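PDB 4OQZ: putative oxidoreductase YfjR from Streptomyces aurantiacus, which reduces imines to amines in an S-selective manner and probably draws the hydride from NADPH bound to its Rossmann-fold domain. Local coordinates for residues A19-R24 / R145-V150; P123-P128 / E149-K154; M236-M241 / A260-F265. All blocks are in the same frame, centred on the assembly; numbering follows the deposited sequence.

In the fold
Contacts 1 and 2 lie in the N-terminal Rossmann-type domain, with centres about 8 Å apart, and share E149 and V150 on helix 138-151. Contact 1 sets that helix against helix 12-23; contact 2 sets its C-terminal end against the loop between strands 112-119 and 131-135. They meet directly, through a probable hydrogen bond from R24 to the G126 carbonyl and through packing of Y21 on I151. Contact 3 comes later along the chain, in the helical C-terminal domain, its centre about 47 Å from that of contact 1 and about 40 Å from that of contact 2. There two helices pack together beside the second subunit, so within one chain the Rossmann-type contacts lie far from this subunit-facing helix pair.

Contact 1 of 3, residues A19-R24 / R145-V150; sequences AAYLDR and RAALEV
A20, on helix 12-23, meets V150 near the end of helix 138-151: its CB lies 3.9 Å from V150 CG1, and the same methyl comes up to the A20 carbonyl carbon. One residue on, Y21 spans the gap between the helices; the axes of the segments 19-23 and 145-150 approach to 10.2 Å at 116°. V150 CG1, anti to its own backbone N (chi1 175°), rests over one face of the Y21 ring, 3.8 Å from the centroid in a CH-pi contact, while V150 CB sits 3.6 Å from Y21 CE1 toward the rim. Beyond the ring, Y21 OH donates a short hydrogen bond of 2.6 Å to A147 O. The hydroxyl arrives above the carbonyl plane, and V150 N reaches that oxygen from the opposite face. Y26 meets the Y21 ring edge-to-face, and I63 of strand 61-64 also touches it. R24, the first residue past the helix, bends at chi2 and runs alongside V150 in the opposite direction; its CD is 3.7 Å from V150 CG1 and its NH1 3.1 Å from V150 O, near the guanidinium plane. The neighbouring NH2 bonds to G126 O in the loop covering this helix end. Gripped from two faces, A147 O is well satisfied within a largely apolar interface, and the tyrosine is held both by its hydroxyl and by the methyl over its ring.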
loop_
_atom_site.group_PDB
_atom_site.type_symbol
_atom_site.label_atom_id
_atom_site.label_comp_id
_atom_site.label_asym_id
_atom_site.label_seq_id
_atom_site.Cartn_x
_atom_site.Cartn_y
_atom_site.Cartn_z
ATOM N N ALA A 19 -29.977 11.576 -4.091
ATOM C CA ALA A 19 -30.805 10.371 -3.924
ATOM C C ALA A 19 -30.844 9.924 -2.441
ATOM O O ALA A 19 -31.904 9.518 -1.961
ATOM C CB ALA A 19 -30.275 9.239 -4.805
ATOM N N ALA A 20 -29.700 10.026 -1.719
ATOM C CA ALA A 20 -29.609 9.741 -0.282
ATOM C C ALA A 20 -30.478 10.766 0.481
ATOM O O ALA A 20 -31.257 10.367 1.354
ATOM C CB ALA A 20 -28.169 9.838 0.174
ATOM N N TYR A 21 -30.419 12.067 0.083
ATOM C CA TYR A 21 -31.288 13.078 0.690
ATOM C C TYR A 21 -32.772 12.814 0.424
ATOM O O TYR A 21 -33.570 12.879 1.356
ATOM C CB TYR A 21 -30.868 14.514 0.310
ATOM C CG TYR A 21 -29.674 15.014 1.087
ATOM C CD1 TYR A 21 -29.771 15.312 2.445
ATOM C CD2 TYR A 21 -28.445 15.212 0.464
ATOM C CE1 TYR A 21 -28.663 15.763 3.172
ATOM C CE2 TYR A 21 -27.336 15.670 1.176
ATOM C CZ TYR A 21 -27.445 15.930 2.535
ATOM O OH TYR A 21 -26.347 16.383 3.234
ATOM N N LEU A 22 -33.144 12.452 -0.824
ATOM C CA LEU A 22 -34.525 12.117 -1.160
ATOM C C LEU A 22 -35.003 10.867 -0.386
ATOM O O LEU A 22 -36.129 10.859 0.113
ATOM C CB LEU A 22 -34.698 11.900 -2.676
ATOM C CG LEU A 22 -34.544 13.111 -3.599
ATOM C CD1 LEU A 22 -34.429 12.660 -5.045
ATOM C CD2 LEU A 22 -35.689 14.094 -3.430
ATOM N N ASP A 23 -34.128 9.855 -0.242
ATOM C CA ASP A 23 -34.411 8.608 0.500
ATOM C C ASP A 23 -34.727 8.870 1.977
ATOM O O ASP A 23 -35.436 8.074 2.593
ATOM C CB ASP A 23 -33.200 7.652 0.439
ATOM C CG ASP A 23 -33.003 6.872 -0.849
ATOM O OD1 ASP A 23 -33.989 6.723 -1.615
ATOM O OD2 ASP A 23 -31.869 6.364 -1.067
ATOM N N ARG A 24 -34.139 9.952 2.546
ATOM C CA ARG A 24 -34.326 10.348 3.938
ATOM C C ARG A 24 -35.449 11.370 4.167
ATOM O O ARG A 24 -35.637 11.826 5.296
ATOM C CB ARG A 24 -32.999 10.783 4.553
ATOM C CG ARG A 24 -32.346 9.638 5.304
ATOM C CD ARG A 24 -30.875 9.509 4.982
ATOM N NE ARG A 24 -30.386 8.160 5.273
ATOM C CZ ARG A 24 -29.224 7.669 4.849
ATOM N NH1 ARG A 24 -28.412 8.410 4.105
ATOM N NH2 ARG A 24 -28.866 6.429 5.164
ATOM N N ARG A 145 -24.349 18.782 11.160
ATOM C CA ARG A 145 -23.779 17.423 11.272
ATOM C C ARG A 145 -24.749 16.280 10.855
ATOM O O ARG A 145 -24.346 15.399 10.083
ATOM C CB ARG A 145 -23.210 17.204 12.674
ATOM C CG ARG A 145 -22.529 15.881 12.839
ATOM C CD ARG A 145 -21.694 15.909 14.078
ATOM N NE ARG A 145 -20.830 14.740 14.123
ATOM C CZ ARG A 145 -19.896 14.540 15.038
ATOM N NH1 ARG A 145 -19.678 15.449 15.986
ATOM N NH2 ARG A 145 -19.157 13.440 15.005
ATOM N N ALA A 146 -25.996 16.295 11.380
ATOM C CA ALA A 146 -27.050 15.314 11.037
ATOM C C ALA A 146 -27.296 15.250 9.519
ATOM O O ALA A 146 -27.481 14.156 8.990
ATOM C CB ALA A 146 -28.353 15.629 11.772
ATOM N N ALA A 147 -27.254 16.411 8.821
ATOM C CA ALA A 147 -27.417 16.490 7.370
ATOM C C ALA A 147 -26.195 15.956 6.626
ATOM O O ALA A 147 -26.354 15.290 5.618
ATOM C CB ALA A 147 -27.709 17.920 6.948
ATOM N N LEU A 148 -24.980 16.202 7.128
ATOM C CA LEU A 148 -23.760 15.684 6.504
ATOM C C LEU A 148 -23.663 14.172 6.710
ATOM O O LEU A 148 -23.050 13.496 5.882
ATOM C CB LEU A 148 -22.513 16.395 7.062
ATOM C CG LEU A 148 -22.541 17.915 6.998
ATOM C CD1 LEU A 148 -21.462 18.504 7.877
ATOM C CD2 LEU A 148 -22.485 18.413 5.551
ATOM N N GLU A 149 -24.340 13.632 7.757
ATOM C CA GLU A 149 -24.378 12.189 8.032
ATOM C C GLU A 149 -25.202 11.436 6.957
ATOM O O GLU A 149 -25.127 10.197 6.866
ATOM C CB GLU A 149 -24.925 11.889 9.434
ATOM C CG GLU A 149 -23.929 12.214 10.536
ATOM C CD GLU A 149 -24.440 11.997 11.945
ATOM O OE1 GLU A 149 -25.669 11.867 12.145
ATOM O OE2 GLU A 149 -23.593 11.953 12.862
ATOM N N VAL A 150 -25.961 12.195 6.142
ATOM C CA VAL A 150 -26.751 11.632 5.049
ATOM C C VAL A 150 -25.767 11.244 3.945
ATOM O O VAL A 150 -25.925 10.158 3.379
ATOM C CB VAL A 150 -27.900 12.555 4.578
ATOM C CG1 VAL A 150 -28.629 11.981 3.359
ATOM C CG2 VAL A 150 -28.885 12.815 5.708
#

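Contact 2 of 3, residues P123-P128 / E149-K154; sequences PGIGSP and EVITGK
G126 N gives a short hydrogen bond to I151 O, 2.6 Å long and bent to 149° at the hydrogen, coming from above the carbonyl plane. Next to it, G126 CA makes a CA-H...O contact of 3.1 Å with V150 O, so the glycine faces the carbonyls of V150 and I151 near the end of helix 138-151. Further along, G153 N donates to S127 O at 2.8 Å, pairing the two segments a second time as the chain leaves the helix. I125 reaches I151 O with CG2, at 3.6 Å, the methyl lying anti to the backbone N. The K154 chain runs past the P128 carbonyl in van der Waals contact, CG 3.8 Å from P128 O. The loop presents these groups through a type II beta turn from G124 to S127, in which G126 takes a positive phi (96°) at the third position. This turn belongs to the connection between strands 112-119 and 131-135 of the Rossmann-type domain. Outward from the turn, I125 packs on M13 and A16 of helix 12-23 and on V118 of strand 112-119. On the other segment, T152 OG1 donates to K154 O at 2.8 Å and also bonds to T132, and K154 pairs through its backbone with M130.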
loop_
_atom_site.group_PDB
_atom_site.type_symbol
_atom_site.label_atom_id
_atom_site.label_comp_id
_atom_site.label_asym_id
_atom_site.label_seq_id
_atom_site.Cartn_x
_atom_site.Cartn_y
_atom_site.Cartn_z
ATOM N N PRO A 123 -21.600 4.545 -4.931
ATOM C CA PRO A 123 -22.563 3.626 -4.284
ATOM C C PRO A 123 -22.441 3.545 -2.749
ATOM O O PRO A 123 -23.365 3.070 -2.086
ATOM C CB PRO A 123 -22.298 2.276 -4.972
ATOM C CG PRO A 123 -20.888 2.329 -5.391
ATOM C CD PRO A 123 -20.582 3.789 -5.696
ATOM N N GLY A 124 -21.332 4.039 -2.203
ATOM C CA GLY A 124 -21.074 4.099 -0.769
ATOM C C GLY A 124 -21.728 5.308 -0.118
ATOM O O GLY A 124 -21.757 5.402 1.112
ATOM N N ILE A 125 -22.206 6.282 -0.936
ATOM C CA ILE A 125 -22.896 7.494 -0.452
ATOM C C ILE A 125 -24.190 7.117 0.328
ATOM O O ILE A 125 -25.056 6.437 -0.230
ATOM C CB ILE A 125 -23.170 8.525 -1.595
ATOM C CG1 ILE A 125 -21.871 9.021 -2.271
ATOM C CG2 ILE A 125 -24.021 9.680 -1.115
ATOM C CD1 ILE A 125 -20.855 9.866 -1.336
ATOM N N GLY A 126 -24.274 7.551 1.600
ATOM C CA GLY A 126 -25.409 7.284 2.481
ATOM C C GLY A 126 -25.231 6.085 3.396
ATOM O O GLY A 126 -26.112 5.800 4.211
ATOM N N SER A 127 -24.106 5.351 3.239
ATOM C CA SER A 127 -23.754 4.175 4.044
ATOM C C SER A 127 -23.353 4.594 5.482
ATOM O O SER A 127 -22.610 5.572 5.631
ATOM C CB SER A 127 -22.605 3.407 3.389
ATOM O OG SER A 127 -22.077 2.367 4.198
ATOM N N PRO A 128 -23.764 3.820 6.533
ATOM C CA PRO A 128 -23.365 4.170 7.918
ATOM C C PRO A 128 -21.886 3.945 8.237
ATOM O O PRO A 128 -21.368 4.439 9.245
ATOM C CB PRO A 128 -24.248 3.261 8.778
ATOM C CG PRO A 128 -24.546 2.081 7.907
ATOM C CD PRO A 128 -24.630 2.618 6.506
ATOM N N GLU A 149 -24.340 13.632 7.757
ATOM C CA GLU A 149 -24.378 12.189 8.032
ATOM C C GLU A 149 -25.202 11.436 6.957
ATOM O O GLU A 149 -25.127 10.197 6.866
ATOM C CB GLU A 149 -24.925 11.889 9.434
ATOM C CG GLU A 149 -23.929 12.214 10.536
ATOM C CD GLU A 149 -24.440 11.997 11.945
ATOM O OE1 GLU A 149 -25.669 11.867 12.145
ATOM O OE2 GLU A 149 -23.593 11.953 12.862
ATOM N N VAL A 150 -25.961 12.195 6.142
ATOM C CA VAL A 150 -26.751 11.632 5.049
ATOM C C VAL A 150 -25.767 11.244 3.945
ATOM O O VAL A 150 -25.925 10.158 3.379
ATOM C CB VAL A 150 -27.900 12.555 4.578
ATOM C CG1 VAL A 150 -28.629 11.981 3.359
ATOM C CG2 VAL A 150 -28.885 12.815 5.708
ATOM N N ILE A 151 -24.730 12.089 3.692
ATOM C CA ILE A 151 -23.662 11.841 2.705
ATOM C C ILE A 151 -22.876 10.567 3.090
ATOM O O ILE A 151 -22.816 9.640 2.285
ATOM C CB ILE A 151 -22.747 13.082 2.487
ATOM C CG1 ILE A 151 -23.537 14.216 1.778
ATOM C CG2 ILE A 151 -21.480 12.724 1.686
ATOM C CD1 ILE A 151 -22.996 15.677 2.160
ATOM N N THR A 152 -22.288 10.528 4.302
ATOM C CA THR A 152 -21.584 9.358 4.856
ATOM C C THR A 152 -21.925 9.259 6.345
ATOM O O THR A 152 -21.914 10.277 7.030
ATOM C CB THR A 152 -20.062 9.457 4.657
ATOM O OG1 THR A 152 -19.579 10.647 5.264
ATOM C CG2 THR A 152 -19.632 9.383 3.204
ATOM N N GLY A 153 -22.214 8.049 6.836
ATOM C CA GLY A 153 -22.603 7.800 8.229
ATOM C C GLY A 153 -21.654 8.384 9.269
ATOM O O GLY A 153 -22.095 8.871 10.314
ATOM N N LYS A 154 -20.336 8.381 8.948
ATOM C CA LYS A 154 -19.295 8.948 9.790
ATOM C C LYS A 154 -18.792 10.259 9.178
ATOM O O LYS A 154 -18.680 10.388 7.943
ATOM C CB LYS A 154 -18.134 7.961 9.995
ATOM C CG LYS A 154 -18.521 6.597 10.566
ATOM C CD LYS A 154 -17.392 5.581 10.296
ATOM C CE LYS A 154 -17.680 4.193 10.821
ATOM N NZ LYS A 154 -16.686 3.203 10.322
#

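Contact 3 of 3, residues M236-M241 / A260-F265; sequences MGVASM and AVLDAF
M241 and F265 make the tight part of this contact between helices 234-250 and 256-269. M241 CG lies 3.6 Å from F265 CD2, approaching the ring obliquely, and M241 CB packs 4.0 Å from L262 CB. The M241 chain bends at chi2 (-43°) and again at chi3, which carries SD and CE across V261 at about a right angle, CE ending 3.9 Å from V261 CG1. At the other end, V238 CG2 touches F265 CB at 3.8 Å and also abuts the F265 carbonyl. F265 CD2 lies 3.7 Å from G237 O. The pair V238 CG1 and L262 CD1 is slightly longer at 4.1 Å, although that same L262 methyl lies 3.5 Å from V238 O. No hydrogen bond joins the segments; the residues that touch are all buried, while M236 and D263 lie on the exposed flanks. The axes of the two segments run 159° apart at 9.0 Å, an antiparallel pair in the helical C-terminal domain, at the face met by the second subunit. L262 goes on to E242 and V245 of helix 234-250, while W177 of the second subunit meets the F265 ring and packs on M241, and P178 of that chain packs on V261.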
loop_
_atom_site.group_PDB
_atom_site.type_symbol
_atom_site.label_atom_id
_atom_site.label_comp_id
_atom_site.label_asym_id
_atom_site.label_seq_id
_atom_site.Cartn_x
_atom_site.Cartn_y
_atom_site.Cartn_z
ATOM N N MET A 236 19.684 -3.250 2.975
ATOM C CA MET A 236 18.967 -4.500 2.711
ATOM C C MET A 236 17.666 -4.208 1.960
ATOM O O MET A 236 17.214 -5.050 1.196
ATOM C CB MET A 236 18.650 -5.260 3.998
ATOM C CG MET A 236 19.829 -5.448 4.916
ATOM S SD MET A 236 19.375 -6.228 6.499
ATOM C CE MET A 236 17.612 -5.617 6.765
ATOM N N GLY A 237 17.078 -3.036 2.202
ATOM C CA GLY A 237 15.884 -2.560 1.512
ATOM C C GLY A 237 16.199 -2.282 0.061
ATOM O O GLY A 237 15.464 -2.713 -0.835
ATOM N N VAL A 238 17.340 -1.604 -0.175
ATOM C CA VAL A 238 17.890 -1.304 -1.504
ATOM C C VAL A 238 18.068 -2.624 -2.263
ATOM O O VAL A 238 17.632 -2.722 -3.407
ATOM C CB VAL A 238 19.246 -0.528 -1.441
ATOM C CG1 VAL A 238 19.802 -0.275 -2.839
ATOM C CG2 VAL A 238 19.111 0.786 -0.679
ATOM N N ALA A 239 18.706 -3.628 -1.621
ATOM C CA ALA A 239 18.990 -4.937 -2.226
ATOM C C ALA A 239 17.725 -5.725 -2.502
ATOM O O ALA A 239 17.674 -6.454 -3.483
ATOM C CB ALA A 239 19.928 -5.742 -1.338
ATOM N N SER A 240 16.710 -5.594 -1.636
ATOM C CA SER A 240 15.446 -6.279 -1.803
ATOM C C SER A 240 14.721 -5.668 -3.009
ATOM O O SER A 240 14.213 -6.401 -3.860
ATOM C CB SER A 240 14.613 -6.189 -0.531
ATOM O OG SER A 240 13.386 -6.880 -0.686
ATOM N N MET A 241 14.757 -4.327 -3.119
ATOM C CA MET A 241 14.162 -3.638 -4.253
ATOM C C MET A 241 14.887 -3.930 -5.578
ATOM O O MET A 241 14.228 -3.970 -6.621
ATOM C CB MET A 241 14.013 -2.139 -3.986
ATOM C CG MET A 241 12.710 -1.780 -3.320
ATOM S SD MET A 241 11.234 -2.622 -3.972
ATOM C CE MET A 241 11.171 -1.975 -5.708
ATOM N N ALA A 260 11.332 3.279 -9.492
ATOM C CA ALA A 260 10.992 4.529 -8.797
ATOM C C ALA A 260 11.124 4.365 -7.277
ATOM O O ALA A 260 11.661 5.257 -6.609
ATOM C CB ALA A 260 9.572 4.930 -9.146
ATOM N N VAL A 261 10.687 3.195 -6.743
ATOM C CA VAL A 261 10.791 2.824 -5.318
ATOM C C VAL A 261 12.266 2.571 -4.986
ATOM O O VAL A 261 12.763 3.112 -4.001
ATOM C CB VAL A 261 9.878 1.611 -4.975
ATOM C CG1 VAL A 261 10.118 1.091 -3.554
ATOM C CG2 VAL A 261 8.412 1.950 -5.201
ATOM N N LEU A 262 12.969 1.764 -5.816
ATOM C CA LEU A 262 14.407 1.481 -5.672
ATOM C C LEU A 262 15.196 2.787 -5.667
ATOM O O LEU A 262 16.086 2.936 -4.839
ATOM C CB LEU A 262 14.905 0.573 -6.827
ATOM C CG LEU A 262 16.427 0.393 -7.050
ATOM C CD1 LEU A 262 17.099 -0.366 -5.899
ATOM C CD2 LEU A 262 16.684 -0.345 -8.327
ATOM N N ASP A 263 14.862 3.731 -6.585
ATOM C CA ASP A 263 15.531 5.038 -6.713
ATOM C C ASP A 263 15.507 5.808 -5.402
ATOM O O ASP A 263 16.535 6.365 -5.033
ATOM C CB ASP A 263 14.921 5.892 -7.847
ATOM C CG ASP A 263 15.219 5.435 -9.271
ATOM O OD1 ASP A 263 16.341 4.918 -9.516
ATOM O OD2 ASP A 263 14.357 5.653 -10.156
ATOM N N ALA A 264 14.357 5.798 -4.680
ATOM C CA ALA A 264 14.209 6.460 -3.381
ATOM C C ALA A 264 15.056 5.807 -2.284
ATOM O O ALA A 264 15.561 6.522 -1.426
ATOM C CB ALA A 264 12.754 6.510 -2.967
ATOM N N PHE A 265 15.252 4.475 -2.335
ATOM C CA PHE A 265 16.073 3.729 -1.385
ATOM C C PHE A 265 17.554 3.905 -1.665
ATOM O O PHE A 265 18.302 4.140 -0.717
ATOM C CB PHE A 265 15.698 2.247 -1.364
ATOM C CG PHE A 265 14.343 1.923 -0.767
ATOM C CD1 PHE A 265 13.628 2.879 -0.049
ATOM C CD2 PHE A 265 13.804 0.647 -0.880
ATOM C CE1 PHE A 265 12.376 2.573 0.505
ATOM C CE2 PHE A 265 12.566 0.337 -0.308
ATOM C CZ PHE A 265 11.859 1.303 0.374
#